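Local coordinates for protein 33 kDa chaperonin (Thermotoga maritima, PDB 1VQ0) that probably acts as a redox-regulated molecular chaperone, protecting thermally unfolding and oxidatively damaged proteins from irreversible aggregation, at residues Met31-His42 against Thr236-Asp244; Tyr46-Ile57 against Ile168-Val177. All coordinates share one frame; numbering follows the deposited sequence.

Overall arrangement
Both contacts set one of two consecutive helices, 32-42 and 46-62, against the same large mixed sheet, and contact 2 is nested within the chain loop that contact 1 closes. Both are partly buried, with centres about 12 Å apart. Contact 2 buries more surface and is mainly aliphatic, a row of valines and isoleucines along an outermost strand, with Tyr46 and Ser174 exposed at one end. Contact 1, at the exit to the zinc site, sets a buried tyrosine beside a Glu37-Arg41 salt bridge made within the helix, at the more exposed side. The two touch directly: Glu36 OE1 probably takes a hydrogen bond from Val177 N, and Arg39 CD packs on Thr49 OG1.

Contact 1 (Met31-His42 against Thr236-Asp244); sequences MREVVEEARNRH and TAEIKYKCD. With ZN (zinc ion), chain C.
Where the chain leaves the large mixed sheet for the four-cysteine zinc site of Hsp33, helix 32-42 packs on the end of strand 235-241, where Tyr241 meets Val34 and Ala38, and Ile239 meets Val34. Tyr241 carries the contact: with CG anti to the backbone N (chi1 -157°), its ring reaches in among the helix side chains. Tyr241 CE2 lies 3.8 Å from Ala38 CB, and Tyr241 CE1 4.0 Å from Arg41 CD. Beyond the ring, Tyr241 OH is hydrogen-bonded to Trp277 O, between two zinc cysteines, and to Gly97 N of strand 94-99, tying the strand end to both. Val34 spreads its two methyls, CG1 to Tyr241 CD2 and CG2 to Ile239 CG2 (4.1 Å). Glu37 stretches out extended, its CD 3.6 Å from Tyr241 CB and its carboxylate turned 32° from the ring plane. Glu37 OE2 takes a nearly straight bond from Arg41 NE (2.8 Å, 175°) on its anti lone pair, in the guanidinium plane. With an alanine in place of Glu37, Arg41 would probably lose its salt-bridge mate and be freer to swing off the tyrosine ring. Two residues after Tyr241, Cys243 SG binds zinc at 2.3 Å, alongside Cys245, Cys275 and Cys278.

Contact 2 (Tyr46-Ile57 against Ile168-Val177); sequences YLATVVLGRALI and IGVLVDSDGV
Ile57, Arg54 and Val50 of helix 46-62 lie against Ile168 and Val170 of strand 164-173 in helix-on-sheet packing, the helix laid on one face of the large mixed sheet at this edge; helix and strand segments run at 143°, closer to antiparallel than parallel. Ile57 can be followed outward. Its CB sits 3.9 Å from Ile168 CG2, and its CG2 touches that same methyl. The other branch, CG1, stands beside the backbone N (chi1 -66°) and carries CD1 to the tip, where it meets Val170 CG2 at 3.6 Å and the carbonyl oxygen of Gly169. Val170 CG2 fits over Gly53, 3.8 Å from its C; a beta carbon there would run into this methyl. Farther along, Val50 CG2 reaches both Val170 CG1 and Val172 CG1, while Thr49 and Val177 run alongside each other in opposite senses, with Thr49 CG2 3.8 Å from Val177 CG2. Tyr46 closes the row: Val172 CG2 lies at its ring edge, in plane, and its OH comes 3.3 Å from Ser174 CA in the type I turn from Asp173 to Gly176. Arg54 lays CG against Ile168 CG2 (3.7 Å), and Arg54 NH1 makes a salt bridge with Glu147. Apolar packing thus holds the helix to strand 164-173 and, through Val177, to strand 176-187, while the polar link between the segments runs through a water, which accepts from Arg54 NE and Val170 N.

Contact 1 (Met31-His42 against Thr236-Asp244)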
loop_
_atom_site.group_PDB
_atom_site.type_symbol
_atom_site.label_atom_id
_atom_site.label_comp_id
_atom_site.label_asym_id
_atom_site.label_seq_id
_atom_site.Cartn_x
_atom_site.Cartn_y
_atom_site.Cartn_z
ATOM N N MET A 31 27.409 -7.837 -7.053
ATOM C CA MET A 31 26.616 -8.413 -8.096
ATOM C C MET A 31 26.684 -7.713 -9.465
ATOM O O MET A 31 25.667 -7.610 -10.162
ATOM C CB MET A 31 25.165 -8.542 -7.597
ATOM C CG MET A 31 24.486 -7.215 -7.112
ATOM S SD MET A 31 22.839 -7.509 -6.463
ATOM C CE MET A 31 21.983 -7.442 -7.953
ATOM N N ARG A 32 27.882 -7.298 -9.855
ATOM C CA ARG A 32 28.086 -6.733 -11.175
ATOM C C ARG A 32 27.585 -7.618 -12.312
ATOM O O ARG A 32 26.987 -7.095 -13.279
ATOM C CB ARG A 32 29.516 -6.258 -11.404
ATOM C CG ARG A 32 30.515 -7.248 -11.662
ATOM C CD ARG A 32 31.759 -6.634 -12.243
ATOM N NE ARG A 32 32.768 -7.639 -12.541
ATOM C CZ ARG A 32 34.033 -7.371 -12.833
ATOM N NH1 ARG A 32 34.491 -6.118 -12.887
ATOM N NH2 ARG A 32 34.860 -8.362 -13.073
ATOM N N GLU A 33 27.771 -8.925 -12.190
ATOM C CA GLU A 33 27.320 -9.853 -13.226
ATOM C C GLU A 33 25.806 -9.815 -13.436
ATOM O O GLU A 33 25.321 -9.857 -14.553
ATOM C CB GLU A 33 27.726 -11.287 -12.850
ATOM C CG GLU A 33 29.154 -11.611 -13.244
ATOM C CD GLU A 33 29.482 -13.107 -13.183
ATOM O OE1 GLU A 33 28.618 -13.949 -13.553
ATOM O OE2 GLU A 33 30.631 -13.434 -12.784
ATOM N N VAL A 34 25.072 -9.693 -12.338
ATOM C CA VAL A 34 23.641 -9.634 -12.362
ATOM C C VAL A 34 23.158 -8.335 -13.049
ATOM O O VAL A 34 22.296 -8.366 -13.922
ATOM C CB VAL A 34 23.100 -9.699 -10.930
ATOM C CG1 VAL A 34 21.613 -9.594 -10.950
ATOM C CG2 VAL A 34 23.474 -10.976 -10.292
ATOM N N VAL A 35 23.748 -7.208 -12.642
ATOM C CA VAL A 35 23.398 -5.920 -13.195
ATOM C C VAL A 35 23.884 -5.834 -14.664
ATOM O O VAL A 35 23.208 -5.240 -15.526
ATOM C CB VAL A 35 23.888 -4.761 -12.271
ATOM C CG1 VAL A 35 23.577 -3.446 -12.845
ATOM C CG2 VAL A 35 23.223 -4.860 -10.937
ATOM N N GLU A 36 25.034 -6.445 -14.955
ATOM C CA GLU A 36 25.467 -6.512 -16.369
ATOM C C GLU A 36 24.449 -7.245 -17.260
ATOM O O GLU A 36 24.178 -6.817 -18.361
ATOM C CB GLU A 36 26.862 -7.134 -16.532
ATOM C CG GLU A 36 27.349 -7.188 -17.995
ATOM C CD GLU A 36 27.592 -5.827 -18.669
ATOM O OE1 GLU A 36 27.524 -4.801 -17.972
ATOM O OE2 GLU A 36 27.866 -5.774 -19.897
ATOM N N GLU A 37 23.898 -8.346 -16.779
ATOM C CA GLU A 37 22.916 -9.121 -17.551
ATOM C C GLU A 37 21.603 -8.348 -17.787
ATOM O O GLU A 37 21.037 -8.407 -18.851
ATOM C CB GLU A 37 22.697 -10.511 -16.900
ATOM C CG GLU A 37 21.411 -11.210 -17.331
ATOM C CD GLU A 37 21.337 -12.682 -16.955
ATOM O OE1 GLU A 37 22.259 -13.192 -16.330
ATOM O OE2 GLU A 37 20.330 -13.319 -17.282
ATOM N N ALA A 38 21.139 -7.610 -16.781
ATOM C CA ALA A 38 19.964 -6.759 -16.908
ATOM C C ALA A 38 20.199 -5.725 -18.012
ATOM O O ALA A 38 19.287 -5.447 -18.812
ATOM C CB ALA A 38 19.663 -6.020 -15.555
ATOM N N ARG A 39 21.409 -5.153 -18.014
ATOM C CA ARG A 39 21.809 -4.144 -18.971
ATOM C C ARG A 39 21.802 -4.704 -20.404
ATOM O O ARG A 39 21.305 -4.064 -21.303
ATOM C CB ARG A 39 23.209 -3.620 -18.643
ATOM C CG ARG A 39 23.755 -2.652 -19.704
ATOM C CD ARG A 39 25.077 -2.008 -19.371
ATOM N NE ARG A 39 26.144 -2.754 -20.016
ATOM C CZ ARG A 39 26.620 -2.550 -21.258
ATOM N NH1 ARG A 39 26.192 -1.559 -22.075
ATOM N NH2 ARG A 39 27.584 -3.338 -21.680
ATOM N N ASN A 40 22.359 -5.903 -20.609
ATOM C CA ASN A 40 22.313 -6.518 -21.909
ATOM C C ASN A 40 20.940 -7.016 -22.355
ATOM O O ASN A 40 20.560 -6.820 -23.498
ATOM C CB ASN A 40 23.357 -7.634 -22.020
ATOM C CG ASN A 40 24.774 -7.119 -21.790
ATOM O OD1 ASN A 40 25.100 -6.018 -22.206
ATOM N ND2 ASN A 40 25.584 -7.886 -21.064
ATOM N N ARG A 41 20.195 -7.665 -21.473
ATOM C CA ARG A 41 18.848 -8.167 -21.834
ATOM C C ARG A 41 17.946 -7.027 -22.297
ATOM O O ARG A 41 17.329 -7.071 -23.366
ATOM C CB ARG A 41 18.233 -8.922 -20.655
ATOM C CG ARG A 41 18.827 -10.317 -20.463
ATOM C CD ARG A 41 18.166 -11.084 -19.332
ATOM N NE ARG A 41 18.561 -12.495 -19.256
ATOM C CZ ARG A 41 18.175 -13.459 -20.095
ATOM N NH1 ARG A 41 17.376 -13.216 -21.136
ATOM N NH2 ARG A 41 18.626 -14.677 -19.911
ATOM N N HIS A 42 17.964 -5.952 -21.522
ATOM C CA HIS A 42 17.140 -4.766 -21.768
ATOM C C HIS A 42 17.789 -3.688 -22.605
ATOM O O HIS A 42 17.154 -2.694 -22.855
ATOM C CB HIS A 42 16.775 -4.134 -20.429
ATOM C CG HIS A 42 15.836 -4.955 -19.607
ATOM N ND1 HIS A 42 14.567 -5.298 -20.038
ATOM C CD2 HIS A 42 15.964 -5.453 -18.349
ATOM C CE1 HIS A 42 13.956 -5.965 -19.070
ATOM N NE2 HIS A 42 14.780 -6.077 -18.036
ATOM N N THR A 236 26.448 -17.137 3.048
ATOM C CA THR A 236 26.576 -16.662 1.672
ATOM C C THR A 236 25.558 -17.292 0.727
ATOM O O THR A 236 25.089 -18.398 0.933
ATOM C CB THR A 236 27.984 -16.961 1.102
ATOM O OG1 THR A 236 28.176 -18.367 1.049
ATOM C CG2 THR A 236 29.075 -16.476 2.010
ATOM N N ALA A 237 25.190 -16.580 -0.312
ATOM C CA ALA A 237 24.417 -17.209 -1.365
ATOM C C ALA A 237 24.733 -16.552 -2.708
ATOM O O ALA A 237 25.209 -15.440 -2.785
ATOM C CB ALA A 237 22.955 -17.095 -1.068
ATOM N N GLU A 238 24.390 -17.241 -3.768
ATOM C CA GLU A 238 24.579 -16.742 -5.133
ATOM C C GLU A 238 23.326 -16.024 -5.576
ATOM O O GLU A 238 22.222 -16.564 -5.488
ATOM C CB GLU A 238 24.835 -17.929 -6.030
ATOM C CG GLU A 238 25.391 -17.660 -7.404
ATOM C CD GLU A 238 25.774 -18.965 -8.130
ATOM O OE1 GLU A 238 26.093 -19.975 -7.443
ATOM O OE2 GLU A 238 25.747 -18.962 -9.403
ATOM N N ILE A 239 23.486 -14.785 -6.019
ATOM C CA ILE A 239 22.348 -13.988 -6.584
ATOM C C ILE A 239 22.359 -14.214 -8.081
ATOM O O ILE A 239 23.439 -14.110 -8.692
ATOM C CB ILE A 239 22.492 -12.472 -6.256
ATOM C CG1 ILE A 239 22.572 -12.265 -4.737
ATOM C CG2 ILE A 239 21.355 -11.636 -6.861
ATOM C CD1 ILE A 239 21.297 -12.593 -3.977
ATOM N N LYS A 240 21.217 -14.586 -8.662
ATOM C CA LYS A 240 21.164 -14.806 -10.116
ATOM C C LYS A 240 20.016 -14.047 -10.707
ATOM O O LYS A 240 18.957 -13.966 -10.087
ATOM C CB LYS A 240 20.948 -16.297 -10.501
ATOM C CG LYS A 240 21.661 -17.396 -9.685
ATOM C CD LYS A 240 22.847 -18.015 -10.359
ATOM C CE LYS A 240 22.569 -19.394 -10.992
ATOM N NZ LYS A 240 22.983 -20.621 -10.178
ATOM N N TYR A 241 20.227 -13.486 -11.911
ATOM C CA TYR A 241 19.126 -12.950 -12.675
ATOM C C TYR A 241 18.272 -14.148 -13.100
ATOM O O TYR A 241 18.784 -15.109 -13.680
ATOM C CB TYR A 241 19.604 -12.129 -13.897
ATOM C CG TYR A 241 18.588 -11.143 -14.385
ATOM C CD1 TYR A 241 17.590 -11.532 -15.239
ATOM C CD2 TYR A 241 18.577 -9.852 -13.901
ATOM C CE1 TYR A 241 16.624 -10.639 -15.647
ATOM C CE2 TYR A 241 17.618 -8.949 -14.278
ATOM C CZ TYR A 241 16.645 -9.346 -15.166
ATOM O OH TYR A 241 15.681 -8.448 -15.565
ATOM N N LYS A 242 16.972 -14.103 -12.828
ATOM C CA LYS A 242 16.104 -15.166 -13.295
ATOM C C LYS A 242 14.667 -14.710 -13.487
ATOM O O LYS A 242 14.140 -13.985 -12.682
ATOM C CB LYS A 242 16.151 -16.360 -12.338
ATOM C CG LYS A 242 15.896 -17.680 -13.057
ATOM C CD LYS A 242 15.679 -18.825 -12.079
ATOM C CE LYS A 242 14.902 -19.965 -12.748
ATOM N NZ LYS A 242 15.385 -21.262 -12.246
ATOM N N CYS A 243 14.059 -15.188 -14.575
ATOM C CA CYS A 243 12.669 -14.988 -14.914
ATOM C C CYS A 243 11.972 -16.375 -15.062
ATOM O O CYS A 243 12.628 -17.354 -15.225
ATOM C CB CYS A 243 12.568 -14.218 -16.216
ATOM S SG CYS A 243 10.945 -13.551 -16.518
ATOM N N ASP A 244 10.645 -16.414 -14.943
ATOM C CA ASP A 244 9.850 -17.615 -15.023
ATOM C C ASP A 244 9.005 -17.595 -16.304
ATOM O O ASP A 244 8.141 -18.430 -16.486
ATOM C CB ASP A 244 8.921 -17.788 -13.780
ATOM C CG ASP A 244 7.820 -16.721 -13.708
ATOM O OD1 ASP A 244 7.893 -15.766 -14.466
ATOM O OD2 ASP A 244 6.844 -16.740 -12.938
HETATM ZN ZN ZN C . 10.919 -13.242 -18.824
HETATM O O HOH W 1 23.294 -13.369 -13.300
#

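Contact 2 (Tyr46-Ile57 against Ile168-Val177)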
loop_
_atom_site.group_PDB
_atom_site.type_symbol
_atom_site.label_atom_id
_atom_site.label_comp_id
_atom_site.label_asym_id
_atom_site.label_seq_id
_atom_site.Cartn_x
_atom_site.Cartn_y
_atom_site.Cartn_z
ATOM N N TYR A 46 23.314 3.947 -20.079
ATOM C CA TYR A 46 24.129 4.090 -18.868
ATOM C C TYR A 46 23.275 4.521 -17.659
ATOM O O TYR A 46 23.314 3.942 -16.603
ATOM C CB TYR A 46 25.288 5.065 -19.086
ATOM C CG TYR A 46 26.301 4.608 -20.108
ATOM C CD1 TYR A 46 26.959 3.400 -19.954
ATOM C CD2 TYR A 46 26.588 5.378 -21.244
ATOM C CE1 TYR A 46 27.879 2.957 -20.866
ATOM C CE2 TYR A 46 27.527 4.963 -22.172
ATOM C CZ TYR A 46 28.165 3.737 -21.984
ATOM O OH TYR A 46 29.100 3.250 -22.883
ATOM N N LEU A 47 22.462 5.536 -17.847
ATOM C CA LEU A 47 21.688 6.011 -16.740
ATOM C C LEU A 47 20.678 4.947 -16.214
ATOM O O LEU A 47 20.510 4.787 -15.035
ATOM C CB LEU A 47 20.986 7.313 -17.158
ATOM C CG LEU A 47 19.962 7.866 -16.193
ATOM C CD1 LEU A 47 20.627 8.193 -14.829
ATOM C CD2 LEU A 47 19.269 9.071 -16.818
ATOM N N ALA A 48 19.996 4.259 -17.135
ATOM C CA ALA A 48 19.001 3.253 -16.797
ATOM C C ALA A 48 19.667 2.040 -16.168
ATOM O O ALA A 48 19.083 1.405 -15.309
ATOM C CB ALA A 48 18.249 2.829 -18.027
ATOM N N THR A 49 20.902 1.785 -16.548
ATOM C CA THR A 49 21.734 0.757 -15.870
ATOM C C THR A 49 21.905 1.102 -14.379
ATOM O O THR A 49 21.745 0.264 -13.501
ATOM C CB THR A 49 23.110 0.646 -16.560
ATOM O OG1 THR A 49 22.964 0.240 -17.930
ATOM C CG2 THR A 49 23.952 -0.463 -15.918
ATOM N N VAL A 50 22.196 2.369 -14.082
ATOM C CA VAL A 50 22.491 2.739 -12.706
ATOM C C VAL A 50 21.182 2.731 -11.884
ATOM O O VAL A 50 21.148 2.272 -10.756
ATOM C CB VAL A 50 23.232 4.111 -12.669
ATOM C CG1 VAL A 50 23.336 4.671 -11.226
ATOM C CG2 VAL A 50 24.619 3.971 -13.261
ATOM N N VAL A 51 20.101 3.242 -12.476
ATOM C CA VAL A 51 18.818 3.332 -11.775
ATOM C C VAL A 51 18.258 1.937 -11.452
ATOM O O VAL A 51 17.950 1.623 -10.307
ATOM C CB VAL A 51 17.766 4.124 -12.611
ATOM C CG1 VAL A 51 16.424 4.200 -11.853
ATOM C CG2 VAL A 51 18.231 5.534 -12.874
ATOM N N LEU A 52 18.115 1.116 -12.483
ATOM C CA LEU A 52 17.719 -0.272 -12.302
ATOM C C LEU A 52 18.692 -1.085 -11.429
ATOM O O LEU A 52 18.261 -1.875 -10.627
ATOM C CB LEU A 52 17.466 -0.948 -13.630
ATOM C CG LEU A 52 16.879 -2.386 -13.590
ATOM C CD1 LEU A 52 15.652 -2.496 -12.680
ATOM C CD2 LEU A 52 16.524 -2.930 -14.958
ATOM N N GLY A 53 19.995 -0.888 -11.621
ATOM C CA GLY A 53 21.003 -1.591 -10.855
ATOM C C GLY A 53 20.853 -1.330 -9.360
ATOM O O GLY A 53 20.898 -2.237 -8.546
ATOM N N ARG A 54 20.640 -0.089 -8.995
ATOM C CA ARG A 54 20.493 0.236 -7.616
ATOM C C ARG A 54 19.274 -0.441 -7.011
ATOM O O ARG A 54 19.322 -0.914 -5.849
ATOM C CB ARG A 54 20.336 1.714 -7.417
ATOM C CG ARG A 54 21.631 2.560 -7.550
ATOM C CD ARG A 54 21.446 3.969 -6.932
ATOM N NE ARG A 54 22.495 4.881 -7.354
ATOM C CZ ARG A 54 22.516 6.184 -7.074
ATOM N NH1 ARG A 54 21.546 6.724 -6.368
ATOM N NH2 ARG A 54 23.498 6.952 -7.509
ATOM N N ALA A 55 18.208 -0.485 -7.813
ATOM C CA ALA A 55 16.966 -1.082 -7.416
ATOM C C ALA A 55 17.099 -2.622 -7.252
ATOM O O ALA A 55 16.655 -3.153 -6.216
ATOM C CB ALA A 55 15.868 -0.728 -8.363
ATOM N N LEU A 56 17.765 -3.275 -8.237
ATOM C CA LEU A 56 18.124 -4.700 -8.180
ATOM C C LEU A 56 18.994 -5.008 -6.959
ATOM O O LEU A 56 18.779 -5.984 -6.289
ATOM C CB LEU A 56 18.866 -5.159 -9.450
ATOM C CG LEU A 56 18.064 -5.123 -10.735
ATOM C CD1 LEU A 56 18.900 -5.405 -12.020
ATOM C CD2 LEU A 56 16.922 -6.143 -10.595
ATOM N N ILE A 57 19.978 -4.166 -6.683
ATOM C CA ILE A 57 20.820 -4.353 -5.477
ATOM C C ILE A 57 19.926 -4.318 -4.215
ATOM O O ILE A 57 19.978 -5.215 -3.391
ATOM C CB ILE A 57 21.936 -3.302 -5.415
ATOM C CG1 ILE A 57 22.915 -3.534 -6.590
ATOM C CG2 ILE A 57 22.687 -3.331 -4.075
ATOM C CD1 ILE A 57 23.733 -2.293 -6.982
ATOM N N ILE A 168 24.403 1.837 -1.565
ATOM C CA ILE A 168 24.261 1.186 -2.875
ATOM C C ILE A 168 24.973 1.988 -3.952
ATOM O O ILE A 168 24.883 3.215 -3.974
ATOM C CB ILE A 168 22.735 1.036 -3.271
ATOM C CG1 ILE A 168 21.948 0.143 -2.299
ATOM C CG2 ILE A 168 22.620 0.450 -4.674
ATOM C CD1 ILE A 168 20.458 0.102 -2.574
ATOM N N GLY A 169 25.665 1.296 -4.860
ATOM C CA GLY A 169 26.467 1.953 -5.907
ATOM C C GLY A 169 26.581 1.059 -7.123
ATOM O O GLY A 169 26.706 -0.175 -7.010
ATOM N N VAL A 170 26.491 1.671 -8.299
ATOM C CA VAL A 170 26.702 0.996 -9.570
ATOM C C VAL A 170 27.692 1.849 -10.402
ATOM O O VAL A 170 27.417 2.991 -10.659
ATOM C CB VAL A 170 25.409 0.883 -10.363
ATOM C CG1 VAL A 170 25.723 0.478 -11.783
ATOM C CG2 VAL A 170 24.454 -0.105 -9.714
ATOM N N LEU A 171 28.834 1.272 -10.760
ATOM C CA LEU A 171 29.810 1.859 -11.702
ATOM C C LEU A 171 29.790 1.061 -13.014
ATOM O O LEU A 171 30.032 -0.140 -13.071
ATOM C CB LEU A 171 31.207 1.843 -11.111
ATOM C CG LEU A 171 32.297 2.570 -11.856
ATOM C CD1 LEU A 171 32.049 4.097 -11.761
ATOM C CD2 LEU A 171 33.712 2.219 -11.327
ATOM N N VAL A 172 29.474 1.792 -14.063
ATOM C CA VAL A 172 29.325 1.303 -15.416
ATOM C C VAL A 172 30.155 2.219 -16.400
ATOM O O VAL A 172 30.152 3.445 -16.247
ATOM C CB VAL A 172 27.849 1.415 -15.789
ATOM C CG1 VAL A 172 27.433 2.923 -15.865
ATOM C CG2 VAL A 172 27.601 0.693 -17.116
ATOM N N ASP A 173 30.864 1.622 -17.370
ATOM C CA ASP A 173 31.476 2.360 -18.525
ATOM C C ASP A 173 31.228 1.598 -19.814
ATOM O O ASP A 173 30.339 0.756 -19.839
ATOM C CB ASP A 173 32.980 2.637 -18.298
ATOM C CG ASP A 173 33.767 1.394 -17.945
ATOM O OD1 ASP A 173 33.564 0.353 -18.620
ATOM O OD2 ASP A 173 34.635 1.380 -17.020
ATOM N N SER A 174 32.025 1.864 -20.865
ATOM C CA SER A 174 31.752 1.375 -22.216
ATOM C C SER A 174 32.035 -0.106 -22.385
ATOM O O SER A 174 31.574 -0.719 -23.334
ATOM C CB SER A 174 32.536 2.211 -23.265
ATOM O OG SER A 174 33.962 2.173 -23.089
ATOM N N ASP A 175 32.818 -0.677 -21.470
ATOM C CA ASP A 175 32.999 -2.136 -21.376
ATOM C C ASP A 175 31.943 -2.784 -20.465
ATOM O O ASP A 175 31.970 -3.994 -20.254
ATOM C CB ASP A 175 34.389 -2.468 -20.805
ATOM C CG ASP A 175 35.528 -1.872 -21.632
ATOM O OD1 ASP A 175 35.383 -1.782 -22.876
ATOM O OD2 ASP A 175 36.598 -1.461 -21.108
ATOM N N GLY A 176 31.072 -1.971 -19.873
ATOM C CA GLY A 176 29.929 -2.478 -19.112
ATOM C C GLY A 176 30.066 -2.207 -17.627
ATOM O O GLY A 176 30.857 -1.338 -17.196
ATOM N N VAL A 177 29.282 -2.969 -16.860
ATOM C CA VAL A 177 29.205 -2.791 -15.440
ATOM C C VAL A 177 30.482 -3.270 -14.766
ATOM O O VAL A 177 30.885 -4.426 -14.931
ATOM C CB VAL A 177 28.014 -3.483 -14.813
ATOM C CG1 VAL A 177 27.958 -3.082 -13.300
ATOM C CG2 VAL A 177 26.741 -3.040 -15.471
HETATM O O HOH W 2 25.563 4.501 -8.079
#